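Local atomic coordinates of beta-galactosidase (Bacillus circulans subsp. alkalophilus, PDB entry 3TTY), a protein that hydrolyses terminal beta-D-galactosyl residues from beta-galactosides, probably by the retaining mechanism of related TIM-barrel glycoside hydrolases. Residues D518-R531 with V557-V571. Residues are numbered along the deposited sequence; the frame is centred on the assembly and turned at random.
Sequences DALLPGHQNEIVLR and VLAEYGADYYKGTPV
The amide of N526 meets the chain at G562 and A563 with both its polar atoms, and shows how one asparagine can fasten the end of a strand pairing. Its OD1 accepts from three backbone N-H groups: G562 N at 3.2 Å, nearly in line with the carbonyl, A563 N from a more lateral approach, and its own neighbour E527 N. Chi1 (-155°) sets CG anti to the backbone N, and the amide's turn about chi2 (-67°) aims ND2 at A563 O, giving an almost straight bond of 3.1 Å that lies in the amide's own plane but above that of the acceptor carbonyl. Replacing N526 with alanine would probably cost A563 these partners of its N-H and carbonyl and leave G562 N with just the weak bond to E527 O. Strands 525-530 and 557-561 are adjacent antiparallel members of the mixed sheet in the trimerisation domain, V529 and E560 forming the hydrogen-bonded pair. I528 and A559 pack on one face, where I528 CG2 lies 3.9 Å from A559 CB and the I528 side chain crosses V571 at about a right angle. E560, on the opposite face with V529, receives R531 NE at its OE2 in a 2.6 Å salt bridge; guanidinium and carboxylate stand 88° apart, and V557 CB lies over a guanidinium face. Within the type I turn D564-K567, Y566 OH donates to the anti lone pair of D518 OD2 at 2.6 Å, the carboxylate meeting the ring at its edge. A water links this hydroxyl to N526 ND2 and D564 OD2, while R323 of the second subunit bridges D518 and D564, probably easing the proximity of the two acids.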
ATOM      1  N   ASP A 518     -22.070  17.044   8.785  1.00 21.36           N
ATOM      2  CA  ASP A 518     -22.040  16.460   7.451  1.00 22.44           C
ATOM      3  C   ASP A 518     -20.618  16.378   6.869  1.00 23.00           C
ATOM      4  O   ASP A 518     -19.915  17.384   6.771  1.00 21.13           O
ATOM      5  CB  ASP A 518     -22.930  17.275   6.523  1.00 22.99           C
ATOM      6  CG  ASP A 518     -23.048  16.658   5.150  1.00 26.84           C
ATOM      7  OD1 ASP A 518     -23.100  15.412   5.071  1.00 23.59           O
ATOM      8  OD2 ASP A 518     -23.072  17.420   4.159  1.00 25.95           O
ATOM      9  N   ALA A 519     -20.202  15.174   6.487  1.00 23.59           N
ATOM     10  CA  ALA A 519     -18.903  14.977   5.851  1.00 24.31           C
ATOM     11  C   ALA A 519     -19.008  15.123   4.328  1.00 27.45           C
ATOM     12  O   ALA A 519     -19.795  14.433   3.684  1.00 22.01           O
ATOM     13  CB  ALA A 519     -18.336  13.615   6.216  1.00 22.33           C
ATOM     14  N   LEU A 520     -18.225  16.031   3.755  1.00 24.84           N
ATOM     15  CA  LEU A 520     -18.219  16.201   2.301  1.00 27.58           C
ATOM     16  C   LEU A 520     -17.299  15.187   1.617  1.00 27.94           C
ATOM     17  O   LEU A 520     -16.177  14.935   2.074  1.00 25.56           O
ATOM     18  CB  LEU A 520     -17.804  17.630   1.921  1.00 24.31           C
ATOM     19  CG  LEU A 520     -18.670  18.742   2.531  1.00 29.89           C
ATOM     20  CD1 LEU A 520     -18.322  20.087   1.916  1.00 26.24           C
ATOM     21  CD2 LEU A 520     -20.162  18.432   2.382  1.00 26.23           C
ATOM     22  N   LEU A 521     -17.776  14.605   0.522  1.00 27.28           N
ATOM     23  CA  LEU A 521     -16.926  13.749  -0.292  1.00 29.87           C
ATOM     24  C   LEU A 521     -15.838  14.619  -0.922  1.00 32.16           C
ATOM     25  O   LEU A 521     -16.029  15.825  -1.081  1.00 33.18           O
ATOM     26  CB  LEU A 521     -17.758  13.031  -1.357  1.00 35.26           C
ATOM     27  CG  LEU A 521     -18.297  11.642  -0.993  1.00 36.38           C
ATOM     28  CD1 LEU A 521     -19.017  11.647   0.351  1.00 32.91           C
ATOM     29  CD2 LEU A 521     -19.215  11.107  -2.089  1.00 39.50           C
ATOM     30  N   PRO A 522     -14.682  14.020  -1.265  1.00 34.30           N
ATOM     31  CA  PRO A 522     -13.558  14.787  -1.830  1.00 36.11           C
ATOM     32  C   PRO A 522     -13.965  15.621  -3.053  1.00 33.35           C
ATOM     33  O   PRO A 522     -14.690  15.135  -3.923  1.00 34.35           O
ATOM     34  CB  PRO A 522     -12.549  13.701  -2.231  1.00 32.53           C
ATOM     35  CG  PRO A 522     -12.892  12.517  -1.386  1.00 29.43           C
ATOM     36  CD  PRO A 522     -14.378  12.582  -1.149  1.00 33.06           C
ATOM     37  N   GLY A 523     -13.522  16.873  -3.102  1.00 34.92           N
ATOM     38  CA  GLY A 523     -13.861  17.745  -4.216  1.00 37.22           C
ATOM     39  C   GLY A 523     -15.237  18.395  -4.131  1.00 41.55           C
ATOM     40  O   GLY A 523     -15.639  19.130  -5.034  1.00 41.81           O
ATOM     41  N   HIS A 524     -15.973  18.119  -3.061  1.00 34.84           N
ATOM     42  CA  HIS A 524     -17.213  18.836  -2.810  1.00 31.68           C
ATOM     43  C   HIS A 524     -16.947  19.951  -1.811  1.00 33.87           C
ATOM     44  O   HIS A 524     -16.168  19.789  -0.871  1.00 30.48           O
ATOM     45  CB  HIS A 524     -18.298  17.911  -2.273  1.00 33.75           C
ATOM     46  CG  HIS A 524     -18.891  17.008  -3.306  1.00 38.30           C
ATOM     47  ND1 HIS A 524     -18.246  15.881  -3.769  1.00 45.03           N
ATOM     48  CD2 HIS A 524     -20.073  17.062  -3.963  1.00 46.60           C
ATOM     49  CE1 HIS A 524     -19.004  15.282  -4.669  1.00 45.95           C
ATOM     50  NE2 HIS A 524     -20.116  15.979  -4.808  1.00 51.46           N
ATOM     51  N   GLN A 525     -17.594  21.085  -2.030  1.00 31.99           N
ATOM     52  CA  GLN A 525     -17.452  22.228  -1.156  1.00 30.34           C
ATOM     53  C   GLN A 525     -18.820  22.839  -0.930  1.00 29.63           C
ATOM     54  O   GLN A 525     -19.789  22.453  -1.574  1.00 25.41           O
ATOM     55  CB  GLN A 525     -16.513  23.258  -1.783  1.00 32.11           C
ATOM     56  CG  GLN A 525     -15.117  22.719  -2.053  1.00 42.28           C
ATOM     57  CD  GLN A 525     -14.187  23.749  -2.672  1.00 48.80           C
ATOM     58  OE1 GLN A 525     -12.986  23.510  -2.796  1.00 64.43           O
ATOM     59  NE2 GLN A 525     -14.737  24.893  -3.071  1.00 42.08           N
ATOM     60  N   ASN A 526     -18.888  23.780   0.004  1.00 29.07           N
ATOM     61  CA  ASN A 526     -20.077  24.590   0.217  1.00 30.32           C
ATOM     62  C   ASN A 526     -19.638  26.050   0.211  1.00 27.36           C
ATOM     63  O   ASN A 526     -18.502  26.370  -0.138  1.00 33.49           O
ATOM     64  CB  ASN A 526     -20.770  24.237   1.544  1.00 26.00           C
ATOM     65  CG  ASN A 526     -22.265  24.578   1.544  1.00 29.31           C
ATOM     66  OD1 ASN A 526     -22.655  25.747   1.496  1.00 26.77           O
ATOM     67  ND2 ASN A 526     -23.104  23.548   1.620  1.00 26.67           N
ATOM     68  N   GLU A 527     -20.532  26.928   0.625  1.00 24.20           N
ATOM     69  CA  GLU A 527     -20.334  28.350   0.454  1.00 29.06           C
ATOM     70  C   GLU A 527     -20.672  29.062   1.759  1.00 27.47           C
ATOM     71  O   GLU A 527     -21.718  28.805   2.366  1.00 26.39           O
ATOM     72  CB  GLU A 527     -21.225  28.836  -0.696  1.00 27.54           C
ATOM     73  CG  GLU A 527     -21.154  30.319  -1.053  1.00 36.30           C
ATOM     74  CD  GLU A 527     -22.193  30.710  -2.121  1.00 46.10           C
ATOM     75  OE1 GLU A 527     -22.302  31.915  -2.461  1.00 41.76           O
ATOM     76  OE2 GLU A 527     -22.905  29.804  -2.616  1.00 42.25           O
ATOM     77  N   ILE A 528     -19.759  29.920   2.203  1.00 25.54           N
ATOM     78  CA  ILE A 528     -19.988  30.791   3.343  1.00 25.12           C
ATOM     79  C   ILE A 528     -20.493  32.122   2.798  1.00 31.36           C
ATOM     80  O   ILE A 528     -19.788  32.812   2.050  1.00 33.24           O
ATOM     81  CB  ILE A 528     -18.703  30.989   4.158  1.00 23.65           C
ATOM     82  CG1 ILE A 528     -18.294  29.676   4.816  1.00 26.96           C
ATOM     83  CG2 ILE A 528     -18.891  32.044   5.228  1.00 23.11           C
ATOM     84  CD1 ILE A 528     -16.921  29.713   5.413  1.00 21.74           C
ATOM     85  N   VAL A 529     -21.734  32.456   3.141  1.00 30.29           N
ATOM     86  CA  VAL A 529     -22.398  33.643   2.615  1.00 27.61           C
ATOM     87  C   VAL A 529     -22.658  34.645   3.716  1.00 25.13           C
ATOM     88  O   VAL A 529     -23.538  34.438   4.542  1.00 27.56           O
ATOM     89  CB  VAL A 529     -23.758  33.292   2.010  1.00 30.72           C
ATOM     90  CG1 VAL A 529     -24.430  34.551   1.446  1.00 28.95           C
ATOM     91  CG2 VAL A 529     -23.607  32.216   0.945  1.00 29.86           C
ATOM     92  N   LEU A 530     -21.907  35.740   3.731  1.00 24.46           N
ATOM     93  CA  LEU A 530     -22.113  36.750   4.759  1.00 29.29           C
ATOM     94  C   LEU A 530     -23.479  37.447   4.718  1.00 31.47           C
ATOM     95  O   LEU A 530     -23.998  37.786   3.652  1.00 31.74           O
ATOM     96  CB  LEU A 530     -20.972  37.757   4.779  1.00 26.08           C
ATOM     97  CG  LEU A 530     -19.879  37.179   5.669  1.00 24.49           C
ATOM     98  CD1 LEU A 530     -18.856  36.375   4.841  1.00 25.54           C
ATOM     99  CD2 LEU A 530     -19.233  38.259   6.488  1.00 25.14           C
ATOM    100  N   ARG A 531     -24.060  37.633   5.896  1.00 35.29           N
ATOM    101  CA  ARG A 531     -25.364  38.273   6.000  1.00 38.82           C
ATOM    102  C   ARG A 531     -25.257  39.710   5.522  1.00 38.88           C
ATOM    103  O   ARG A 531     -26.145  40.213   4.830  1.00 33.38           O
ATOM    104  CB  ARG A 531     -25.856  38.240   7.439  1.00 36.33           C
ATOM    105  CG  ARG A 531     -26.302  36.872   7.900  1.00 41.46           C
ATOM    106  CD  ARG A 531     -27.724  36.608   7.475  1.00 46.33           C
ATOM    107  NE  ARG A 531     -28.431  35.804   8.466  1.00 47.22           N
ATOM    108  CZ  ARG A 531     -28.864  36.271   9.631  1.00 49.54           C
ATOM    109  NH1 ARG A 531     -28.655  37.543   9.963  1.00 47.98           N
ATOM    110  NH2 ARG A 531     -29.502  35.463  10.466  1.00 45.36           N
ATOM    111  N   VAL A 557     -26.017  35.492  14.132  1.00 24.66           N
ATOM    112  CA  VAL A 557     -25.571  34.834  12.904  1.00 26.69           C
ATOM    113  C   VAL A 557     -24.925  35.855  11.976  1.00 29.94           C
ATOM    114  O   VAL A 557     -25.550  36.845  11.603  1.00 29.40           O
ATOM    115  CB  VAL A 557     -26.750  34.151  12.167  1.00 30.33           C
ATOM    116  CG1 VAL A 557     -26.285  33.501  10.857  1.00 27.86           C
ATOM    117  CG2 VAL A 557     -27.428  33.119  13.069  1.00 30.34           C
ATOM    118  N   LEU A 558     -23.666  35.620  11.617  1.00 27.42           N
ATOM    119  CA  LEU A 558     -22.939  36.549  10.757  1.00 28.10           C
ATOM    120  C   LEU A 558     -22.865  36.060   9.318  1.00 26.64           C
ATOM    121  O   LEU A 558     -22.653  36.857   8.402  1.00 29.61           O
ATOM    122  CB  LEU A 558     -21.530  36.809  11.301  1.00 26.88           C
ATOM    123  CG  LEU A 558     -21.452  37.369  12.720  1.00 26.30           C
ATOM    124  CD1 LEU A 558     -20.014  37.553  13.125  1.00 25.75           C
ATOM    125  CD2 LEU A 558     -22.210  38.692  12.839  1.00 27.93           C
ATOM    126  N   ALA A 559     -23.046  34.754   9.123  1.00 24.73           N
ATOM    127  CA  ALA A 559     -22.959  34.141   7.798  1.00 25.30           C
ATOM    128  C   ALA A 559     -23.665  32.792   7.776  1.00 24.99           C
ATOM    129  O   ALA A 559     -23.720  32.098   8.789  1.00 26.67           O
ATOM    130  CB  ALA A 559     -21.504  33.984   7.359  1.00 19.77           C
ATOM    131  N   GLU A 560     -24.190  32.426   6.609  1.00 24.40           N
ATOM    132  CA  GLU A 560     -24.966  31.206   6.437  1.00 25.33           C
ATOM    133  C   GLU A 560     -24.438  30.365   5.287  1.00 25.20           C
ATOM    134  O   GLU A 560     -23.761  30.875   4.398  1.00 26.97           O
ATOM    135  CB  GLU A 560     -26.415  31.576   6.130  1.00 26.56           C
ATOM    136  CG  GLU A 560     -26.963  32.659   7.037  1.00 32.16           C
ATOM    137  CD  GLU A 560     -28.329  33.154   6.598  1.00 39.06           C
ATOM    138  OE1 GLU A 560     -28.602  33.133   5.372  1.00 32.05           O
ATOM    139  OE2 GLU A 560     -29.123  33.547   7.489  1.00 38.49           O
ATOM    140  N   TYR A 561     -24.774  29.077   5.290  1.00 29.00           N
ATOM    141  CA  TYR A 561     -24.409  28.194   4.182  1.00 27.13           C
ATOM    142  C   TYR A 561     -25.121  28.610   2.896  1.00 28.39           C
ATOM    143  O   TYR A 561     -26.216  29.179   2.932  1.00 30.98           O
ATOM    144  CB  TYR A 561     -24.749  26.737   4.492  1.00 21.81           C
ATOM    145  CG  TYR A 561     -23.898  26.095   5.557  1.00 26.14           C
ATOM    146  CD1 TYR A 561     -24.449  25.730   6.777  1.00 23.38           C
ATOM    147  CD2 TYR A 561     -22.543  25.833   5.340  1.00 25.52           C
ATOM    148  CE1 TYR A 561     -23.685  25.131   7.752  1.00 23.76           C
ATOM    149  CE2 TYR A 561     -21.769  25.237   6.315  1.00 23.22           C
ATOM    150  CZ  TYR A 561     -22.351  24.887   7.520  1.00 25.19           C
ATOM    151  OH  TYR A 561     -21.609  24.286   8.503  1.00 26.12           O
ATOM    152  N   GLY A 562     -24.502  28.305   1.763  1.00 27.91           N
ATOM    153  CA  GLY A 562     -25.027  28.726   0.481  1.00 30.86           C
ATOM    154  C   GLY A 562     -25.686  27.631  -0.330  1.00 33.01           C
ATOM    155  O   GLY A 562     -26.390  27.931  -1.291  1.00 37.73           O
ATOM    156  N   ALA A 563     -25.465  26.373   0.046  1.00 27.11           N
ATOM    157  CA  ALA A 563     -25.928  25.247  -0.759  1.00 26.11           C
ATOM    158  C   ALA A 563     -26.313  24.038   0.081  1.00 34.65           C
ATOM    159  O   ALA A 563     -26.155  24.045   1.309  1.00 26.83           O
ATOM    160  CB  ALA A 563     -24.864  24.855  -1.774  1.00 27.32           C
ATOM    161  N   ASP A 564     -26.819  23.003  -0.593  1.00 27.96           N
ATOM    162  CA  ASP A 564     -27.147  21.741   0.062  1.00 28.25           C
ATOM    163  C   ASP A 564     -28.363  21.911   0.975  1.00 27.82           C
ATOM    164  O   ASP A 564     -28.870  23.023   1.126  1.00 29.00           O
ATOM    165  CB  ASP A 564     -25.932  21.221   0.846  1.00 30.21           C
ATOM    166  CG  ASP A 564     -25.646  19.757   0.572  1.00 30.52           C
ATOM    167  OD1 ASP A 564     -26.614  19.000   0.350  1.00 27.63           O
ATOM    168  OD2 ASP A 564     -24.456  19.368   0.571  1.00 34.21           O
ATOM    169  N   TYR A 565     -28.829  20.819   1.585  1.00 26.32           N
ATOM    170  CA  TYR A 565     -30.064  20.863   2.382  1.00 23.84           C
ATOM    171  C   TYR A 565     -30.006  21.788   3.597  1.00 26.90           C
ATOM    172  O   TYR A 565     -31.050  22.201   4.111  1.00 27.80           O
ATOM    173  CB  TYR A 565     -30.518  19.461   2.800  1.00 23.82           C
ATOM    174  CG  TYR A 565     -29.703  18.828   3.908  1.00 22.19           C
ATOM    175  CD1 TYR A 565     -28.515  18.164   3.635  1.00 23.64           C
ATOM    176  CD2 TYR A 565     -30.133  18.885   5.228  1.00 26.77           C
ATOM    177  CE1 TYR A 565     -27.777  17.582   4.647  1.00 26.07           C
ATOM    178  CE2 TYR A 565     -29.402  18.312   6.247  1.00 27.74           C
ATOM    179  CZ  TYR A 565     -28.226  17.661   5.954  1.00 26.19           C
ATOM    180  OH  TYR A 565     -27.502  17.092   6.972  1.00 24.66           O
ATOM    181  N   TYR A 566     -28.803  22.115   4.062  1.00 27.67           N
ATOM    182  CA  TYR A 566     -28.673  23.063   5.171  1.00 23.72           C
ATOM    183  C   TYR A 566     -28.453  24.512   4.718  1.00 27.41           C
ATOM    184  O   TYR A 566     -28.120  25.386   5.522  1.00 26.09           O
ATOM    185  CB  TYR A 566     -27.593  22.639   6.160  1.00 20.79           C
ATOM    186  CG  TYR A 566     -26.385  21.949   5.562  1.00 22.24           C
ATOM    187  CD1 TYR A 566     -25.224  22.657   5.262  1.00 21.25           C
ATOM    188  CD2 TYR A 566     -26.394  20.585   5.341  1.00 20.43           C
ATOM    189  CE1 TYR A 566     -24.110  22.017   4.741  1.00 22.73           C
ATOM    190  CE2 TYR A 566     -25.289  19.936   4.826  1.00 26.15           C
ATOM    191  CZ  TYR A 566     -24.150  20.650   4.524  1.00 26.29           C
ATOM    192  OH  TYR A 566     -23.062  19.978   4.004  1.00 26.37           O
ATOM    193  N   LYS A 567     -28.648  24.757   3.429  1.00 25.22           N
ATOM    194  CA  LYS A 567     -28.563  26.100   2.895  1.00 27.20           C
ATOM    195  C   LYS A 567     -29.340  27.080   3.764  1.00 23.94           C
ATOM    196  O   LYS A 567     -30.479  26.815   4.137  1.00 28.78           O
ATOM    197  CB  LYS A 567     -29.119  26.128   1.471  1.00 30.29           C
ATOM    198  CG  LYS A 567     -29.147  27.519   0.846  1.00 33.98           C
ATOM    199  CD  LYS A 567     -29.827  27.481  -0.509  1.00 37.94           C
ATOM    200  CE  LYS A 567     -29.746  28.828  -1.207  1.00 39.35           C
ATOM    201  NZ  LYS A 567     -30.241  28.718  -2.611  1.00 42.64           N
ATOM    202  N   GLY A 568     -28.712  28.204   4.090  1.00 25.32           N
ATOM    203  CA  GLY A 568     -29.373  29.262   4.829  1.00 23.03           C
ATOM    204  C   GLY A 568     -29.301  29.102   6.338  1.00 34.31           C
ATOM    205  O   GLY A 568     -29.923  29.868   7.084  1.00 32.12           O
ATOM    206  N   THR A 569     -28.550  28.109   6.803  1.00 25.43           N
ATOM    207  CA  THR A 569     -28.381  27.924   8.240  1.00 21.29           C
ATOM    208  C   THR A 569     -27.010  28.484   8.619  1.00 24.78           C
ATOM    209  O   THR A 569     -26.153  28.657   7.751  1.00 27.44           O
ATOM    210  CB  THR A 569     -28.553  26.440   8.659  1.00 21.76           C
ATOM    211  OG1 THR A 569     -27.643  25.620   7.917  1.00 24.06           O
ATOM    212  CG2 THR A 569     -29.985  25.966   8.393  1.00 21.10           C
ATOM    213  N   PRO A 570     -26.800  28.784   9.906  1.00 19.45           N
ATOM    214  CA  PRO A 570     -25.583  29.492  10.332  1.00 21.68           C
ATOM    215  C   PRO A 570     -24.282  28.721  10.102  1.00 22.37           C
ATOM    216  O   PRO A 570     -24.211  27.518  10.366  1.00 25.62           O
ATOM    217  CB  PRO A 570     -25.805  29.702  11.837  1.00 22.05           C
ATOM    218  CG  PRO A 570     -27.300  29.558  12.036  1.00 21.71           C
ATOM    219  CD  PRO A 570     -27.730  28.545  11.023  1.00 18.43           C
ATOM    220  N   VAL A 571     -23.261  29.415   9.613  1.00 24.46           N
ATOM    221  CA  VAL A 571     -21.925  28.829   9.494  1.00 22.70           C
ATOM    222  C   VAL A 571     -20.896  29.680  10.249  1.00 22.55           C
ATOM    223  O   VAL A 571     -19.842  29.183  10.661  1.00 22.28           O
ATOM    224  CB  VAL A 571     -21.519  28.591   8.020  1.00 23.90           C
ATOM    225  CG1 VAL A 571     -21.486  29.901   7.234  1.00 20.01           C
ATOM    226  CG2 VAL A 571     -20.182  27.865   7.941  1.00 20.33           C
TER
HETATM  227  O   HOH W   1     -22.321  20.751   1.510  1.00 28.85           O
HETATM  228  O   HOH W   2     -26.563  34.870   4.602  1.00 34.60           O